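Local atomic coordinates of endo-polygalacturonase (PDB entry 1BHE), a protein that hydrolyses the alpha-1,4-galacturonosyl linkages within polygalacturonic acid and takes part in the maceration and soft-rotting of plant tissue. Residues Lys10-Cys15 / Gly112-Gly117; Gln30-Asn35 / Lys40-Ser45. All blocks are in the same frame, centred on the assembly; numbering follows the deposited sequence.

Contact 1. Residues Lys10-Cys15 / Gly112-Gly117; sequences KTPSSC and GIYGPG
Lys10 meets Tyr114 through its backbone. Its carbonyl O approaches the ring obliquely, with Lys10 O 3.7 Å from Tyr114 CE2. The same O accepts a hydrogen bond from a water, and this water is also hydrogen-bonded to Tyr114 OH, at 2.8 Å. The phenol is thus tied to the incoming chain by one water.

Thr11 comes next. Its side chain and that of Tyr114 run alongside each other, pointing opposite ways. The methyl Thr11 CG2 lies 3.8 Å from Tyr114 CB, near the root of the ring. With CG2 anti to the backbone N, OG1 is left beside that N. Thr11 OG1 is 2.9 Å from a second water, which donates to Gly115 O.

Pro12 makes the closest approach. Pro12 CD sits over the centre of one face of the Tyr114 ring, 3.4 Å from the ring centroid and 11° off the normal. This is a CH-pi contact. Pro12 CG is 3.6 Å from Tyr114 CE1. Ser64 and Leu66 of strand 64-67 also touch the tyrosine, as do Thr163 and Tyr165 of strand 162-165.

Beyond Pro12 the chain runs on to Cys15, which is disulfide-bonded to Cys36. The direct contact is mainly carbon packed on the tyrosine, and the polar links between the segments pass through water. One buried ring thus meets an N-terminal chain that is solvent-exposed at Lys10 and Thr11.

Contact 2. Residues Gln30-Asn35 / Lys40-Ser45; sequences QKALNN and KAVRLS
Val42 carries the apolar contact between the strand and the helix. Its CG2 methyl reaches Ala32 and Leu33 near the end of the helix. Val42 CG2 lies 3.8 Å from Ala32 CB and equally far, 3.8 Å, from Leu33 CD2. The other methyl, Val42 CG1, stands 3.9 Å from Ala32 CB, so both branches of the valine border the alanine. The leucine side chain lies roughly perpendicular to that of the valine. Its end comes nearer the strand than its base, and CD2 is the branch that arrives. Leu33 also packs on Leu59, Pro60 and Val63, while Val42 also touches Cys15 and Leu18 of strand 14-19.

The valine meets the helix backbone as well. Val42 CG2 is 3.5 Å from Ala32 O, a van der Waals contact. The torsion explains this reach: CG2 is anti to the carbonyl carbon of Val42 and CG1 is anti to its N (chi1 165°).

Within 30-35, Gln30 NE2 donates to Asn34 OD1 at 3.0 Å, with an N-H...O angle of 151°. The donor stands 43° out of the carbonyl plane of Asn34. Gln30 OE1 takes a hydrogen bond from Ser58 N, so both ends of its amide are held. In the backbone, Asn34 N bonds to Gln30 O. On the strand, Arg43 makes a salt bridge to Asp68, whose other carboxylate oxygen bonds Ser45 OG.

Helix 26-33 lies between strands 14-19 and 41-45 in the chain, and those strands pair in parallel. The arrangement is consistent with the N-terminal helix that caps the right-handed parallel beta-helix of family 28 glycosyl hydrolases.

Contact 1 and contact 2 lie about 11 Å apart between centres and meet directly. Cys15 N to Ala41 O (2.8 Å) and Ser13 O to Ala41 N (3.0 Å) are probable hydrogen bonds at the start of the pairing of strand 14-19 with strand 41-45. Contact 2 is nested inside the chain loop that contact 1 closes. Contact 2 is buried and joins the helix to the strand by aliphatic side chains. Contact 1 is only partly buried. It brings a loop at the surface onto a buried aromatic ring and uses waters to bridge its polar groups. The disulfide Cys15-Cys36 adds a covalent tie near both. Both contacts lie away from the probable catalytic residues, Asp223 and His251.

Contact 1. Residues Lys10-Cys15 / Gly112-Gly117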
ATOM      1  N   LYS A  10      11.736  14.317 -10.273  1.00 12.80           N
ATOM      2  CA  LYS A  10      11.520  15.488 -11.115  1.00 14.78           C
ATOM      3  C   LYS A  10      10.407  15.130 -12.097  1.00 14.48           C
ATOM      4  O   LYS A  10      10.427  14.009 -12.621  1.00 14.31           O
ATOM      5  CB  LYS A  10      12.784  15.882 -11.875  1.00 16.78           C
ATOM      6  CG  LYS A  10      13.929  16.349 -10.990  1.00 19.22           C
ATOM      7  CD  LYS A  10      14.886  17.232 -11.787  1.00 21.05           C
ATOM      8  CE  LYS A  10      16.228  17.346 -11.077  1.00 21.86           C
ATOM      9  NZ  LYS A  10      16.082  18.056  -9.776  1.00 22.94           N
ATOM     10  N   THR A  11       9.422  16.000 -12.300  1.00 13.31           N
ATOM     11  CA  THR A  11       8.351  15.601 -13.221  1.00 13.32           C
ATOM     12  C   THR A  11       8.788  15.694 -14.676  1.00 13.03           C
ATOM     13  O   THR A  11       9.372  16.689 -15.094  1.00 11.36           O
ATOM     14  CB  THR A  11       7.123  16.484 -13.035  1.00 14.27           C
ATOM     15  OG1 THR A  11       6.888  16.621 -11.615  1.00 14.46           O
ATOM     16  CG2 THR A  11       5.867  15.969 -13.703  1.00 14.99           C
ATOM     17  N   PRO A  12       8.466  14.665 -15.448  1.00 12.58           N
ATOM     18  CA  PRO A  12       8.776  14.628 -16.861  1.00 12.78           C
ATOM     19  C   PRO A  12       8.034  15.690 -17.659  1.00 12.82           C
ATOM     20  O   PRO A  12       6.968  16.171 -17.265  1.00 12.23           O
ATOM     21  CB  PRO A  12       8.324  13.248 -17.326  1.00 12.79           C
ATOM     22  CG  PRO A  12       8.081  12.446 -16.095  1.00 13.05           C
ATOM     23  CD  PRO A  12       7.770  13.432 -15.001  1.00 12.76           C
ATOM     24  N   SER A  13       8.609  16.044 -18.805  1.00 13.28           N
ATOM     25  CA  SER A  13       7.958  16.992 -19.713  1.00 13.65           C
ATOM     26  C   SER A  13       6.841  16.216 -20.406  1.00 13.64           C
ATOM     27  O   SER A  13       6.902  14.977 -20.466  1.00 12.59           O
ATOM     28  CB  SER A  13       8.951  17.569 -20.709  1.00 15.00           C
ATOM     29  OG  SER A  13       9.212  16.635 -21.747  1.00 16.47           O
ATOM     30  N   SER A  14       5.800  16.891 -20.872  1.00 12.96           N
ATOM     31  CA  SER A  14       4.678  16.195 -21.486  1.00 13.40           C
ATOM     32  C   SER A  14       4.932  15.851 -22.946  1.00 13.38           C
ATOM     33  O   SER A  14       5.540  16.643 -23.678  1.00 13.69           O
ATOM     34  CB  SER A  14       3.422  17.074 -21.389  1.00 14.14           C
ATOM     35  OG  SER A  14       3.653  18.257 -22.140  1.00 15.56           O
ATOM     36  N   CYS A  15       4.438  14.699 -23.381  1.00 12.17           N
ATOM     37  CA  CYS A  15       4.528  14.314 -24.784  1.00 11.99           C
ATOM     38  C   CYS A  15       3.285  14.804 -25.528  1.00 13.22           C
ATOM     39  O   CYS A  15       3.315  15.188 -26.695  1.00 13.13           O
ATOM     40  CB  CYS A  15       4.610  12.801 -24.976  1.00 11.45           C
ATOM     41  SG  CYS A  15       3.283  11.833 -24.205  1.00 10.45           S
ATOM     42  N   GLY A 112       6.172   6.162 -14.519  1.00  3.86           N
ATOM     43  CA  GLY A 112       5.774   6.876 -13.304  1.00  4.84           C
ATOM     44  C   GLY A 112       4.427   7.567 -13.390  1.00  3.93           C
ATOM     45  O   GLY A 112       3.819   7.659 -14.447  1.00  3.58           O
ATOM     46  N   ILE A 113       3.926   7.998 -12.241  1.00  4.37           N
ATOM     47  CA  ILE A 113       2.639   8.689 -12.097  1.00  3.27           C
ATOM     48  C   ILE A 113       2.892   9.944 -11.262  1.00  4.90           C
ATOM     49  O   ILE A 113       3.487   9.863 -10.184  1.00  4.03           O
ATOM     50  CB  ILE A 113       1.609   7.787 -11.410  1.00  4.37           C
ATOM     51  CG1 ILE A 113       1.183   6.627 -12.330  1.00  3.92           C
ATOM     52  CG2 ILE A 113       0.376   8.567 -10.957  1.00  4.14           C
ATOM     53  CD1 ILE A 113       0.466   5.516 -11.589  1.00  4.47           C
ATOM     54  N   TYR A 114       2.547  11.103 -11.805  1.00  4.95           N
ATOM     55  CA  TYR A 114       2.854  12.398 -11.206  1.00  5.76           C
ATOM     56  C   TYR A 114       1.610  13.265 -11.033  1.00  6.30           C
ATOM     57  O   TYR A 114       0.728  13.221 -11.899  1.00  6.49           O
ATOM     58  CB  TYR A 114       3.852  13.163 -12.114  1.00  5.98           C
ATOM     59  CG  TYR A 114       5.174  12.442 -12.305  1.00  6.33           C
ATOM     60  CD1 TYR A 114       5.307  11.413 -13.232  1.00  6.70           C
ATOM     61  CD2 TYR A 114       6.271  12.746 -11.518  1.00  7.08           C
ATOM     62  CE1 TYR A 114       6.488  10.699 -13.348  1.00  7.10           C
ATOM     63  CE2 TYR A 114       7.468  12.057 -11.640  1.00  7.46           C
ATOM     64  CZ  TYR A 114       7.562  11.027 -12.552  1.00  7.68           C
ATOM     65  OH  TYR A 114       8.750  10.341 -12.679  1.00  8.26           O
ATOM     66  N   GLY A 115       1.541  14.045  -9.963  1.00  6.47           N
ATOM     67  CA  GLY A 115       0.440  14.979  -9.730  1.00  7.18           C
ATOM     68  C   GLY A 115       0.880  16.420  -9.995  1.00  8.13           C
ATOM     69  O   GLY A 115       1.627  16.668 -10.933  1.00  7.94           O
ATOM     70  N   PRO A 116       0.301  17.373  -9.265  1.00  8.58           N
ATOM     71  CA  PRO A 116      -0.485  17.142  -8.084  1.00  8.87           C
ATOM     72  C   PRO A 116      -1.987  17.010  -8.200  1.00  8.73           C
ATOM     73  O   PRO A 116      -2.703  17.266  -7.223  1.00  9.52           O
ATOM     74  CB  PRO A 116      -0.147  18.368  -7.210  1.00  9.18           C
ATOM     75  CG  PRO A 116      -0.018  19.463  -8.213  1.00  9.21           C
ATOM     76  CD  PRO A 116       0.590  18.829  -9.434  1.00  9.80           C
ATOM     77  N   GLY A 117      -2.463  16.489  -9.314  1.00  8.68           N
ATOM     78  CA  GLY A 117      -3.851  16.097  -9.484  1.00  8.18           C
ATOM     79  C   GLY A 117      -4.162  14.885  -8.600  1.00  8.00           C
ATOM     80  O   GLY A 117      -3.364  14.434  -7.783  1.00  7.44           O
TER
HETATM   81  O   HOH W   1      11.175  11.485 -11.777  1.00 23.45           O
HETATM   82  O   HOH W   2       4.427  16.291 -10.064  1.00 13.21           O

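Contact 2. Residues Gln30-Asn35 / Lys40-Ser45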
ATOM      1  N   GLN A  30      -5.522   6.002 -23.402  1.00  7.63           N
ATOM      2  CA  GLN A  30      -4.720   4.861 -23.817  1.00  8.16           C
ATOM      3  C   GLN A  30      -3.982   5.132 -25.126  1.00  8.60           C
ATOM      4  O   GLN A  30      -2.794   4.838 -25.252  1.00  7.93           O
ATOM      5  CB  GLN A  30      -5.538   3.573 -23.947  1.00  7.92           C
ATOM      6  CG  GLN A  30      -4.666   2.317 -24.019  1.00  7.86           C
ATOM      7  CD  GLN A  30      -3.806   2.165 -22.778  1.00  8.79           C
ATOM      8  OE1 GLN A  30      -4.351   1.937 -21.694  1.00  8.26           O
ATOM      9  NE2 GLN A  30      -2.491   2.304 -22.933  1.00  8.25           N
ATOM     10  N   LYS A  31      -4.680   5.709 -26.101  1.00  9.57           N
ATOM     11  CA  LYS A  31      -4.065   6.059 -27.380  1.00 10.54           C
ATOM     12  C   LYS A  31      -2.893   7.008 -27.187  1.00 10.12           C
ATOM     13  O   LYS A  31      -1.815   6.807 -27.756  1.00 10.49           O
ATOM     14  CB  LYS A  31      -5.109   6.691 -28.316  1.00 11.65           C
ATOM     15  CG  LYS A  31      -4.533   7.057 -29.678  1.00 13.67           C
ATOM     16  CD  LYS A  31      -5.625   7.519 -30.638  1.00 14.79           C
ATOM     17  CE  LYS A  31      -5.037   7.821 -32.014  1.00 16.10           C
ATOM     18  NZ  LYS A  31      -6.057   8.444 -32.912  1.00 17.73           N
ATOM     19  N   ALA A  32      -3.054   8.024 -26.345  1.00  9.31           N
ATOM     20  CA  ALA A  32      -1.997   8.972 -26.031  1.00  8.93           C
ATOM     21  C   ALA A  32      -0.832   8.275 -25.336  1.00  8.85           C
ATOM     22  O   ALA A  32       0.327   8.561 -25.633  1.00  8.71           O
ATOM     23  CB  ALA A  32      -2.528  10.095 -25.152  1.00  8.70           C
ATOM     24  N   LEU A  33      -1.120   7.367 -24.401  1.00  8.64           N
ATOM     25  CA  LEU A  33      -0.071   6.630 -23.707  1.00  9.33           C
ATOM     26  C   LEU A  33       0.700   5.738 -24.674  1.00  9.78           C
ATOM     27  O   LEU A  33       1.924   5.609 -24.571  1.00 10.54           O
ATOM     28  CB  LEU A  33      -0.656   5.741 -22.601  1.00  9.41           C
ATOM     29  CG  LEU A  33      -1.148   6.452 -21.341  1.00  9.12           C
ATOM     30  CD1 LEU A  33      -1.996   5.507 -20.500  1.00  9.20           C
ATOM     31  CD2 LEU A  33       0.035   6.985 -20.538  1.00  9.18           C
ATOM     32  N   ASN A  34       0.013   5.149 -25.653  1.00  9.66           N
ATOM     33  CA  ASN A  34       0.643   4.284 -26.638  1.00 10.50           C
ATOM     34  C   ASN A  34       1.499   4.988 -27.680  1.00 11.44           C
ATOM     35  O   ASN A  34       2.095   4.280 -28.510  1.00 12.58           O
ATOM     36  CB  ASN A  34      -0.410   3.426 -27.359  1.00  9.93           C
ATOM     37  CG  ASN A  34      -1.081   2.428 -26.438  1.00 10.79           C
ATOM     38  OD1 ASN A  34      -0.626   2.178 -25.318  1.00  9.68           O
ATOM     39  ND2 ASN A  34      -2.180   1.841 -26.913  1.00 11.29           N
ATOM     40  N   ASN A  35       1.572   6.309 -27.720  1.00 11.81           N
ATOM     41  CA  ASN A  35       2.413   7.006 -28.684  1.00 12.92           C
ATOM     42  C   ASN A  35       3.200   8.118 -27.998  1.00 12.03           C
ATOM     43  O   ASN A  35       3.476   9.172 -28.564  1.00 11.88           O
ATOM     44  CB  ASN A  35       1.575   7.565 -29.843  1.00 15.29           C
ATOM     45  CG  ASN A  35       2.442   7.990 -31.016  1.00 17.21           C
ATOM     46  OD1 ASN A  35       3.531   7.449 -31.217  1.00 17.43           O
ATOM     47  ND2 ASN A  35       1.978   8.971 -31.785  1.00 18.49           N
ATOM     48  N   LYS A  40       8.859  10.876 -21.235  1.00  8.03           N
ATOM     49  CA  LYS A  40       7.861  11.938 -21.188  1.00  8.68           C
ATOM     50  C   LYS A  40       6.557  11.412 -20.603  1.00  8.47           C
ATOM     51  O   LYS A  40       6.415  10.217 -20.338  1.00  7.57           O
ATOM     52  CB  LYS A  40       7.644  12.521 -22.590  1.00  9.41           C
ATOM     53  CG  LYS A  40       8.882  13.225 -23.135  1.00 10.75           C
ATOM     54  CD  LYS A  40       8.552  14.081 -24.350  1.00 12.45           C
ATOM     55  CE  LYS A  40       9.815  14.629 -24.994  1.00 13.82           C
ATOM     56  NZ  LYS A  40       9.502  15.736 -25.949  1.00 15.09           N
ATOM     57  N   ALA A  41       5.588  12.311 -20.412  1.00  8.26           N
ATOM     58  CA  ALA A  41       4.323  11.898 -19.817  1.00  7.94           C
ATOM     59  C   ALA A  41       3.103  12.415 -20.571  1.00  7.58           C
ATOM     60  O   ALA A  41       3.176  13.469 -21.196  1.00  7.49           O
ATOM     61  CB  ALA A  41       4.246  12.460 -18.393  1.00  8.02           C
ATOM     62  N   VAL A  42       2.009  11.673 -20.473  1.00  7.53           N
ATOM     63  CA  VAL A  42       0.740  12.119 -21.052  1.00  8.08           C
ATOM     64  C   VAL A  42       0.196  13.078 -19.987  1.00  8.68           C
ATOM     65  O   VAL A  42       0.117  12.671 -18.824  1.00  9.01           O
ATOM     66  CB  VAL A  42      -0.242  10.980 -21.326  1.00  7.64           C
ATOM     67  CG1 VAL A  42      -1.670  11.448 -21.571  1.00  7.14           C
ATOM     68  CG2 VAL A  42       0.273  10.184 -22.526  1.00  6.99           C
ATOM     69  N   ARG A  43      -0.090  14.313 -20.369  1.00  9.20           N
ATOM     70  CA  ARG A  43      -0.559  15.313 -19.411  1.00  9.90           C
ATOM     71  C   ARG A  43      -2.078  15.456 -19.443  1.00  9.89           C
ATOM     72  O   ARG A  43      -2.687  15.609 -20.498  1.00  9.72           O
ATOM     73  CB  ARG A  43       0.114  16.662 -19.709  1.00 11.26           C
ATOM     74  CG  ARG A  43      -0.285  17.774 -18.749  1.00 12.32           C
ATOM     75  CD  ARG A  43       0.469  19.077 -18.980  1.00 14.51           C
ATOM     76  NE  ARG A  43      -0.041  20.139 -18.111  1.00 16.04           N
ATOM     77  CZ  ARG A  43       0.186  21.441 -18.225  1.00 17.36           C
ATOM     78  NH1 ARG A  43       0.977  21.917 -19.178  1.00 17.45           N
ATOM     79  NH2 ARG A  43      -0.363  22.287 -17.357  1.00 17.75           N
ATOM     80  N   LEU A  44      -2.696  15.372 -18.276  1.00 10.06           N
ATOM     81  CA  LEU A  44      -4.139  15.469 -18.112  1.00 10.61           C
ATOM     82  C   LEU A  44      -4.493  16.844 -17.533  1.00 10.77           C
ATOM     83  O   LEU A  44      -4.247  17.140 -16.364  1.00  9.78           O
ATOM     84  CB  LEU A  44      -4.624  14.343 -17.205  1.00 11.22           C
ATOM     85  CG  LEU A  44      -5.122  13.027 -17.791  1.00 12.23           C
ATOM     86  CD1 LEU A  44      -4.518  12.628 -19.119  1.00 11.14           C
ATOM     87  CD2 LEU A  44      -4.927  11.894 -16.778  1.00 11.39           C
ATOM     88  N   SER A  45      -5.032  17.689 -18.399  1.00 11.03           N
ATOM     89  CA  SER A  45      -5.413  19.049 -18.049  1.00 12.06           C
ATOM     90  C   SER A  45      -6.922  19.260 -18.147  1.00 12.15           C
ATOM     91  O   SER A  45      -7.666  18.429 -18.662  1.00 11.33           O
ATOM     92  CB  SER A  45      -4.706  20.035 -18.987  1.00 11.96           C
ATOM     93  OG  SER A  45      -3.300  19.969 -18.834  1.00 13.24           O
TER